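Long-range contacts in glutamate receptor 1 (Adineta vaga, PDB 4IO7), which probably acts as a ligand-gated ion channel, whose ligand-binding domain, the piece in this structure, binds L-glutamate and here holds phenylalanine: residues R108-K113 and S177-G182; T65-L70 and I137-E142; K36-V41 and K239-T244. All blocks are in the same frame, centred on the assembly; numbering follows the deposited sequence.

In the fold
The three contacts illustrate how a two-lobed domain of the periplasmic-binding-protein type is held together. Contact 1 is sheet pairing within one lobe, contact 3 lies in the other lobe, and contact 2 spans the cleft between them. The centres of contacts 1 and 2 are about 16 Å apart and both touch the bound phenylalanine. Contact 3 lies away from the ligand; its centre is about 20 Å from that of contact 1 and about 22 Å from that of contact 2. Along the chain, the segments of contacts 1 and 2 alternate, and K36-V41 with K239-T244 enclose them all. F178 packs on G141 within one lobe, whereas F242 touches G182 across the two lobes.

Contact 1 (R108-K113 and S177-G182); sequences RILMRK and SFMDIG. With PHE (phenylalanine), chain F.
R108-L110 and S177-M179 form an antiparallel beta ladder in the mixed sheet of one lobe of a periplasmic-binding-protein fold, the architecture shared by glutamate receptor ligand-binding domains. Strand 97-112 lies between strand 176-180 and strand 195-198, and the paired strands run at 129° to each other in this twisted part of the sheet. Two hydrogen-bonded pairs enclose a non-hydrogen-bonded one. R108 N donates to M179 O at 2.9 Å, and M179 N returns a bond to R108 O at 3.2 Å. Two residues on, L110 N reaches S177 O at 2.8 Å and S177 N meets L110 O at 3.0 Å.

Between these rungs, I109 and F178 share one face of the sheet. Their side chains lie alongside each other and point the same way, I109 CG1 touching F178 CE1 at 4.1 Å, while F202 meets the F178 ring edge-to-face. The opposite face carries R108, L110, S177 and M179. There L110 CD2 approaches M179 SD at 4.3 Å, and helix 162-170 packs over L110 and S177; S177 OG is satisfied by G134 O. At the end of the ladder the aliphatic part of R108 crosses the side chain of I181, with R108 CD 4.0 Å from I181 CD1. The bend of R108 at chi3 (61°) turns the guanidinium from this apolar patch, and its NH2 makes a weak hydrogen bond to G199 O.

Beyond the last rung the chain passes from strand into helix 181-190. D180, a residue of the L-glutamate site, lies at the end of the strand; its side chain leaves strand 97-112. D180 OD2 accepts from the amino N of the bound phenylalanine at 2.7 Å, while its other oxygen, OD1, is held by N105 ND2.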
# COMPACT_ATOMS: atom_id res chain seq x y z
N ARG B 108 9.18 -11.71 -7.07
CA ARG B 108 10.36 -11.93 -7.90
C ARG B 108 10.50 -13.42 -8.27
O ARG B 108 9.93 -14.30 -7.63
CB ARG B 108 11.62 -11.45 -7.20
CG ARG B 108 11.64 -9.93 -6.99
CD ARG B 108 13.00 -9.38 -6.93
NE ARG B 108 13.77 -9.62 -8.15
CZ ARG B 108 15.08 -9.48 -8.19
NH1 ARG B 108 15.71 -9.12 -7.08
NH2 ARG B 108 15.76 -9.71 -9.31
N ILE B 109 11.27 -13.67 -9.32
CA ILE B 109 11.56 -15.01 -9.76
C ILE B 109 12.77 -15.51 -9.00
O ILE B 109 13.80 -14.84 -8.91
CB ILE B 109 11.89 -15.05 -11.26
CG1 ILE B 109 10.71 -14.56 -12.08
CG2 ILE B 109 12.28 -16.46 -11.69
CD1 ILE B 109 11.07 -14.29 -13.53
N LEU B 110 12.61 -16.69 -8.44
CA LEU B 110 13.65 -17.39 -7.70
C LEU B 110 14.21 -18.52 -8.57
O LEU B 110 13.44 -19.29 -9.18
CB LEU B 110 13.01 -17.99 -6.46
CG LEU B 110 13.89 -18.67 -5.43
CD1 LEU B 110 14.46 -17.64 -4.51
CD2 LEU B 110 13.07 -19.67 -4.63
N MET B 111 15.54 -18.64 -8.63
CA MET B 111 16.16 -19.74 -9.34
C MET B 111 17.48 -20.19 -8.70
O MET B 111 18.05 -19.49 -7.88
CB MET B 111 16.40 -19.37 -10.81
CG MET B 111 17.49 -18.36 -10.97
SD MET B 111 17.74 -17.87 -12.68
CE MET B 111 19.31 -17.03 -12.62
N ARG B 112 17.95 -21.37 -9.10
CA ARG B 112 19.31 -21.82 -8.79
C ARG B 112 20.30 -20.90 -9.48
O ARG B 112 20.12 -20.55 -10.64
CB ARG B 112 19.56 -23.22 -9.33
CG ARG B 112 18.93 -24.36 -8.57
CD ARG B 112 19.39 -25.70 -9.17
NE ARG B 112 19.09 -25.77 -10.59
CZ ARG B 112 17.90 -26.11 -11.09
NH1 ARG B 112 16.88 -26.41 -10.29
NH2 ARG B 112 17.73 -26.13 -12.41
N LYS B 113 21.38 -20.56 -8.80
CA LYS B 113 22.44 -19.82 -9.46
C LYS B 113 22.98 -20.59 -10.66
O LYS B 113 23.14 -21.82 -10.62
CB LYS B 113 23.57 -19.50 -8.48
CG LYS B 113 23.20 -18.45 -7.43
CD LYS B 113 24.30 -18.29 -6.39
CE LYS B 113 24.06 -17.08 -5.49
NZ LYS B 113 25.16 -16.94 -4.47
N SER B 177 10.74 -20.57 -9.41
CA SER B 177 9.54 -20.41 -8.62
C SER B 177 9.32 -18.90 -8.40
O SER B 177 10.21 -18.12 -8.70
CB SER B 177 9.70 -21.10 -7.27
OG SER B 177 8.42 -21.29 -6.69
N PHE B 178 8.14 -18.53 -7.90
CA PHE B 178 7.75 -17.14 -7.58
C PHE B 178 7.62 -16.99 -6.08
O PHE B 178 7.04 -17.84 -5.41
CB PHE B 178 6.36 -16.79 -8.16
CG PHE B 178 6.27 -16.77 -9.66
CD1 PHE B 178 7.39 -16.82 -10.47
CD2 PHE B 178 5.02 -16.67 -10.27
CE1 PHE B 178 7.27 -16.77 -11.85
CE2 PHE B 178 4.89 -16.62 -11.65
CZ PHE B 178 6.01 -16.68 -12.45
N MET B 179 8.12 -15.88 -5.54
CA MET B 179 7.92 -15.57 -4.13
C MET B 179 7.74 -14.10 -3.99
O MET B 179 8.27 -13.32 -4.78
CB MET B 179 9.16 -15.94 -3.29
CG MET B 179 9.22 -17.36 -2.77
SD MET B 179 10.68 -17.64 -1.73
CE MET B 179 10.06 -17.09 -0.12
N ASP B 180 7.01 -13.70 -2.94
CA ASP B 180 7.00 -12.31 -2.48
C ASP B 180 8.42 -11.82 -2.24
O ASP B 180 9.26 -12.59 -1.79
CB ASP B 180 6.24 -12.22 -1.17
CG ASP B 180 4.79 -12.65 -1.31
OD1 ASP B 180 4.20 -12.44 -2.39
OD2 ASP B 180 4.25 -13.18 -0.32
N ILE B 181 8.66 -10.54 -2.52
CA ILE B 181 10.01 -10.00 -2.57
C ILE B 181 10.69 -10.02 -1.21
O ILE B 181 11.85 -10.42 -1.11
CB ILE B 181 10.02 -8.56 -3.17
CG1 ILE B 181 11.45 -8.07 -3.38
CG2 ILE B 181 9.24 -7.60 -2.32
CD1 ILE B 181 11.56 -6.83 -4.27
N GLY B 182 9.97 -9.65 -0.16
CA GLY B 182 10.55 -9.64 1.18
C GLY B 182 11.09 -11.00 1.60
O GLY B 182 12.25 -11.14 2.05
N PHE F . 1.53 -13.49 -0.11
CA PHE F . 1.07 -14.74 -0.76
C PHE F . -0.44 -14.83 -0.71
O PHE F . -1.09 -14.18 0.13
CB PHE F . 1.61 -15.98 -0.06
CG PHE F . 3.07 -16.23 -0.28
CD1 PHE F . 3.52 -16.78 -1.48
CD2 PHE F . 3.99 -15.94 0.75
CE1 PHE F . 4.90 -17.03 -1.67
CE2 PHE F . 5.36 -16.18 0.57
CZ PHE F . 5.82 -16.71 -0.64
OXT PHE F . -0.99 -15.65 -1.46

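Contact 2 (T65-L70 and I137-E142); sequences TSYTGL and IGTAGE. With PHE (phenylalanine), chain F.
The ring of Y67 carries the bound phenylalanine on one face, with T139 meeting the ring obliquely: the ligand CB sits 3.3 Å above the ring plane, over its centre, and T139 CG2 lies 4.0 Å from Y67 CD1. With CG of Y67 anti to its own carbonyl carbon, a chi1 of -79° sets the ring face under the ligand CB, and the OH is hydrogen-bonded to D85 OD1, which helps fix the direction of the phenol. The other flat group is the carboxylate of E142, met from above its plane by G138 N, which donates to E142 OE1 at 2.9 Å; OE2 is occupied by a salt bridge to R154.

The two segments are joined mainly through one backbone oxygen. T68 N, in the first turn of helix 67-75, donates to G138 O at 2.9 Å, with an N-H...O angle of 164° and the donor tilted from the carbonyl plane. T68 OG1 is 3.3 Å from G138 O, a weak and unsettled hydrogen bond. S66 CB lies 3.5 Å from I137 O; G138, with a positive phi (69°) and no side chain, permits this close approach.

Both helices begin here with a side-chain cap. S66 OG, the N-cap of helix 67-75, accepts from G69 N at 2.8 Å. T139 OG1 is hydrogen-bonded to R136 O and takes a weak capping bond from E142 N. At the start of helix 140-149, A140 N donates to the ligand OXT at 2.8 Å, so the helix dipole would probably help to stabilise the carboxylate. The T68-G138 bond across the cleft is consistent with a closed domain; a tyrosine over the ligand and a helix N-terminus at its carboxylate are as in glutamate-receptor ligand-binding domains.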
# COMPACT_ATOMS: atom_id res chain seq x y z
N THR B 65 -1.34 -25.76 4.91
CA THR B 65 -2.46 -24.83 4.68
C THR B 65 -1.98 -23.81 3.66
O THR B 65 -0.84 -23.34 3.73
CB THR B 65 -2.90 -24.10 5.98
OG1 THR B 65 -3.57 -25.01 6.85
CG2 THR B 65 -3.89 -22.91 5.70
N SER B 66 -2.82 -23.50 2.67
CA SER B 66 -2.48 -22.50 1.68
C SER B 66 -2.96 -21.13 2.20
O SER B 66 -3.69 -21.07 3.17
CB SER B 66 -3.15 -22.82 0.35
OG SER B 66 -4.56 -22.72 0.48
N TYR B 67 -2.53 -20.05 1.55
CA TYR B 67 -2.97 -18.73 1.96
C TYR B 67 -4.47 -18.59 1.65
O TYR B 67 -5.24 -18.08 2.44
CB TYR B 67 -2.13 -17.67 1.26
CG TYR B 67 -0.80 -17.52 1.95
CD1 TYR B 67 0.18 -18.49 1.79
CD2 TYR B 67 -0.55 -16.46 2.80
CE1 TYR B 67 1.42 -18.39 2.44
CE2 TYR B 67 0.68 -16.36 3.48
CZ TYR B 67 1.64 -17.32 3.28
OH TYR B 67 2.84 -17.22 3.90
N THR B 68 -4.88 -19.12 0.50
CA THR B 68 -6.29 -19.20 0.20
C THR B 68 -7.07 -19.98 1.25
O THR B 68 -8.14 -19.55 1.65
CB THR B 68 -6.51 -19.87 -1.19
OG1 THR B 68 -6.08 -18.96 -2.20
CG2 THR B 68 -7.98 -20.24 -1.40
N GLY B 69 -6.53 -21.11 1.71
CA GLY B 69 -7.19 -21.94 2.72
C GLY B 69 -7.36 -21.21 4.06
O GLY B 69 -8.38 -21.33 4.73
N LEU B 70 -6.35 -20.42 4.42
CA LEU B 70 -6.42 -19.59 5.61
C LEU B 70 -7.55 -18.52 5.52
O LEU B 70 -8.32 -18.33 6.46
CB LEU B 70 -5.05 -18.93 5.82
CG LEU B 70 -5.02 -17.96 7.01
CD1 LEU B 70 -5.28 -18.69 8.30
CD2 LEU B 70 -3.70 -17.21 7.05
N ILE B 137 0.57 -23.48 -4.56
CA ILE B 137 -0.87 -23.48 -4.78
C ILE B 137 -1.61 -22.72 -3.69
O ILE B 137 -1.18 -22.68 -2.53
CB ILE B 137 -1.42 -24.89 -4.78
CG1 ILE B 137 -1.22 -25.51 -3.39
CG2 ILE B 137 -0.72 -25.71 -5.85
CD1 ILE B 137 -1.57 -26.99 -3.30
N GLY B 138 -2.71 -22.10 -4.08
CA GLY B 138 -3.51 -21.30 -3.16
C GLY B 138 -2.81 -20.02 -2.73
O GLY B 138 -2.92 -19.62 -1.59
N THR B 139 -2.14 -19.36 -3.67
CA THR B 139 -1.44 -18.13 -3.40
C THR B 139 -1.63 -17.17 -4.54
O THR B 139 -2.02 -17.54 -5.64
CB THR B 139 0.09 -18.32 -3.25
OG1 THR B 139 0.65 -18.80 -4.48
CG2 THR B 139 0.38 -19.30 -2.17
N ALA B 140 -1.30 -15.92 -4.26
CA ALA B 140 -1.33 -14.85 -5.25
C ALA B 140 -0.41 -15.13 -6.41
O ALA B 140 -0.63 -14.68 -7.53
CB ALA B 140 -0.93 -13.54 -4.58
N GLY B 141 0.66 -15.85 -6.17
CA GLY B 141 1.53 -16.24 -7.25
C GLY B 141 0.87 -17.19 -8.23
O GLY B 141 1.09 -17.11 -9.45
N GLU B 142 0.06 -18.12 -7.72
CA GLU B 142 -0.74 -18.96 -8.61
C GLU B 142 -1.72 -18.10 -9.43
O GLU B 142 -1.89 -18.31 -10.66
CB GLU B 142 -1.51 -20.01 -7.81
CG GLU B 142 -2.22 -21.02 -8.71
CD GLU B 142 -3.07 -21.99 -7.92
OE1 GLU B 142 -3.51 -21.62 -6.81
OE2 GLU B 142 -3.33 -23.10 -8.43
N PHE F . 1.53 -13.49 -0.11
CA PHE F . 1.07 -14.74 -0.76
C PHE F . -0.44 -14.83 -0.71
O PHE F . -1.09 -14.18 0.13
CB PHE F . 1.61 -15.98 -0.06
CG PHE F . 3.07 -16.23 -0.28
CD1 PHE F . 3.52 -16.78 -1.48
CD2 PHE F . 3.99 -15.94 0.75
CE1 PHE F . 4.90 -17.03 -1.67
CE2 PHE F . 5.36 -16.18 0.57
CZ PHE F . 5.82 -16.71 -0.64
OXT PHE F . -0.99 -15.65 -1.46

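Contact 3 (K36-V41 and K239-T244); sequences KLTGYV and KKWFQT
Helix 233-242, the last helix of the chain, packs W241 on the strand-to-helix turn of G39 and Y40, ahead of helix 40-52 in one lobe of the bilobed fold. The indole lies flat against this turn. G39 CA stands 3.4 Å from the centroid of the six-membered ring of W241 and only 11° off the ring normal, a CH-pi contact made at the N-cap residue. Over the same face, Y40 CA approaches W241 CD1 at 3.4 Å, and the opposite face carries K240 CG. The indole NE1 looks elsewhere, to D43 OD2, which also receives a salt bridge from K240.

Next to the indole, Y40 and F242 cross at about a right angle. A chi1 of 173° swings the Y40 ring away from the backbone N, so that Y40 CD2 reaches the edge of the F242 ring, 4.2 Å from F242 CE1. F20 meets both rings edge-to-face, completing an aromatic cluster.

Across the two segments there is no hydrogen bond: Y40 N and W241 NE1, 3.5 Å apart, are both donors. Between the segments themselves, dispersion and CH-pi attraction therefore do the holding, while D43, one turn on, adds polar bonds between the helices.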
# COMPACT_ATOMS: atom_id res chain seq x y z
N LYS B 36 7.18 -22.82 19.69
CA LYS B 36 7.33 -21.42 20.05
C LYS B 36 7.24 -20.60 18.76
O LYS B 36 7.90 -20.92 17.79
CB LYS B 36 8.68 -21.18 20.74
CG LYS B 36 8.93 -19.70 21.10
CD LYS B 36 10.24 -19.48 21.89
CE LYS B 36 11.48 -20.00 21.16
NZ LYS B 36 11.71 -19.43 19.79
N LEU B 37 6.39 -19.57 18.76
CA LEU B 37 6.27 -18.67 17.61
C LEU B 37 6.98 -17.36 17.87
O LEU B 37 6.86 -16.78 18.96
CB LEU B 37 4.79 -18.36 17.31
CG LEU B 37 3.95 -19.61 17.09
CD1 LEU B 37 2.51 -19.21 16.83
CD2 LEU B 37 4.54 -20.43 15.94
N THR B 38 7.75 -16.91 16.88
CA THR B 38 8.39 -15.62 16.92
C THR B 38 8.33 -15.04 15.52
O THR B 38 7.88 -15.70 14.59
CB THR B 38 9.87 -15.69 17.34
OG1 THR B 38 10.56 -16.61 16.48
CG2 THR B 38 10.01 -16.11 18.82
N GLY B 39 8.78 -13.80 15.39
CA GLY B 39 8.86 -13.15 14.09
C GLY B 39 8.13 -11.81 14.01
O GLY B 39 7.57 -11.33 14.98
N TYR B 40 8.21 -11.18 12.85
CA TYR B 40 7.57 -9.90 12.59
C TYR B 40 6.10 -9.91 12.99
O TYR B 40 5.60 -8.95 13.61
CB TYR B 40 7.74 -9.57 11.10
CG TYR B 40 7.01 -8.37 10.59
CD1 TYR B 40 5.63 -8.38 10.48
CD2 TYR B 40 7.69 -7.22 10.20
CE1 TYR B 40 4.94 -7.29 9.99
CE2 TYR B 40 6.99 -6.10 9.72
CZ TYR B 40 5.62 -6.16 9.63
OH TYR B 40 4.90 -5.08 9.14
N VAL B 41 5.39 -10.99 12.65
CA VAL B 41 3.93 -11.07 12.92
C VAL B 41 3.67 -11.11 14.44
O VAL B 41 2.74 -10.51 14.95
CB VAL B 41 3.29 -12.32 12.25
CG1 VAL B 41 1.93 -12.61 12.80
CG2 VAL B 41 3.26 -12.16 10.76
N LYS B 239 12.94 -3.72 9.58
CA LYS B 239 14.38 -3.73 9.74
C LYS B 239 14.83 -4.83 10.69
O LYS B 239 15.82 -5.52 10.43
CB LYS B 239 14.88 -2.39 10.28
CG LYS B 239 16.36 -2.40 10.61
CD LYS B 239 16.84 -1.12 11.29
CE LYS B 239 18.21 -1.32 11.89
NZ LYS B 239 19.22 -0.43 11.26
N LYS B 240 14.15 -4.96 11.82
CA LYS B 240 14.52 -5.97 12.82
C LYS B 240 14.59 -7.39 12.22
O LYS B 240 15.51 -8.15 12.49
CB LYS B 240 13.50 -5.96 13.97
CG LYS B 240 13.69 -7.11 14.96
CD LYS B 240 12.83 -6.96 16.23
CE LYS B 240 12.94 -8.22 17.11
NZ LYS B 240 11.98 -8.20 18.27
N TRP B 241 13.59 -7.74 11.43
CA TRP B 241 13.43 -9.14 10.98
C TRP B 241 13.99 -9.43 9.60
O TRP B 241 14.28 -10.59 9.28
CB TRP B 241 11.97 -9.56 11.06
CG TRP B 241 11.51 -9.68 12.48
CD1 TRP B 241 10.77 -8.78 13.19
CD2 TRP B 241 11.80 -10.77 13.35
NE1 TRP B 241 10.60 -9.24 14.49
CE2 TRP B 241 11.21 -10.44 14.61
CE3 TRP B 241 12.48 -11.96 13.22
CZ2 TRP B 241 11.29 -11.31 15.69
CZ3 TRP B 241 12.58 -12.81 14.32
CH2 TRP B 241 11.97 -12.49 15.53
N PHE B 242 14.14 -8.39 8.78
CA PHE B 242 14.52 -8.59 7.38
C PHE B 242 15.89 -8.06 7.01
O PHE B 242 16.47 -8.48 6.01
CB PHE B 242 13.48 -7.97 6.46
CG PHE B 242 12.19 -8.73 6.42
CD1 PHE B 242 11.19 -8.47 7.34
CD2 PHE B 242 11.98 -9.71 5.47
CE1 PHE B 242 9.99 -9.17 7.29
CE2 PHE B 242 10.80 -10.40 5.42
CZ PHE B 242 9.81 -10.13 6.34
N GLN B 243 16.45 -7.16 7.81
CA GLN B 243 17.78 -6.65 7.50
C GLN B 243 18.87 -7.56 8.05
O GLN B 243 19.52 -7.26 9.05
CB GLN B 243 17.95 -5.23 7.99
CG GLN B 243 19.08 -4.50 7.31
CD GLN B 243 19.06 -3.02 7.59
OE1 GLN B 243 18.05 -2.35 7.35
NE2 GLN B 243 20.16 -2.50 8.12
N THR B 244 19.07 -8.68 7.37
CA THR B 244 20.08 -9.64 7.75
C THR B 244 20.54 -10.38 6.49
O THR B 244 19.75 -10.57 5.55
CB THR B 244 19.55 -10.60 8.84
OG1 THR B 244 20.53 -11.60 9.13
CG2 THR B 244 18.27 -11.28 8.41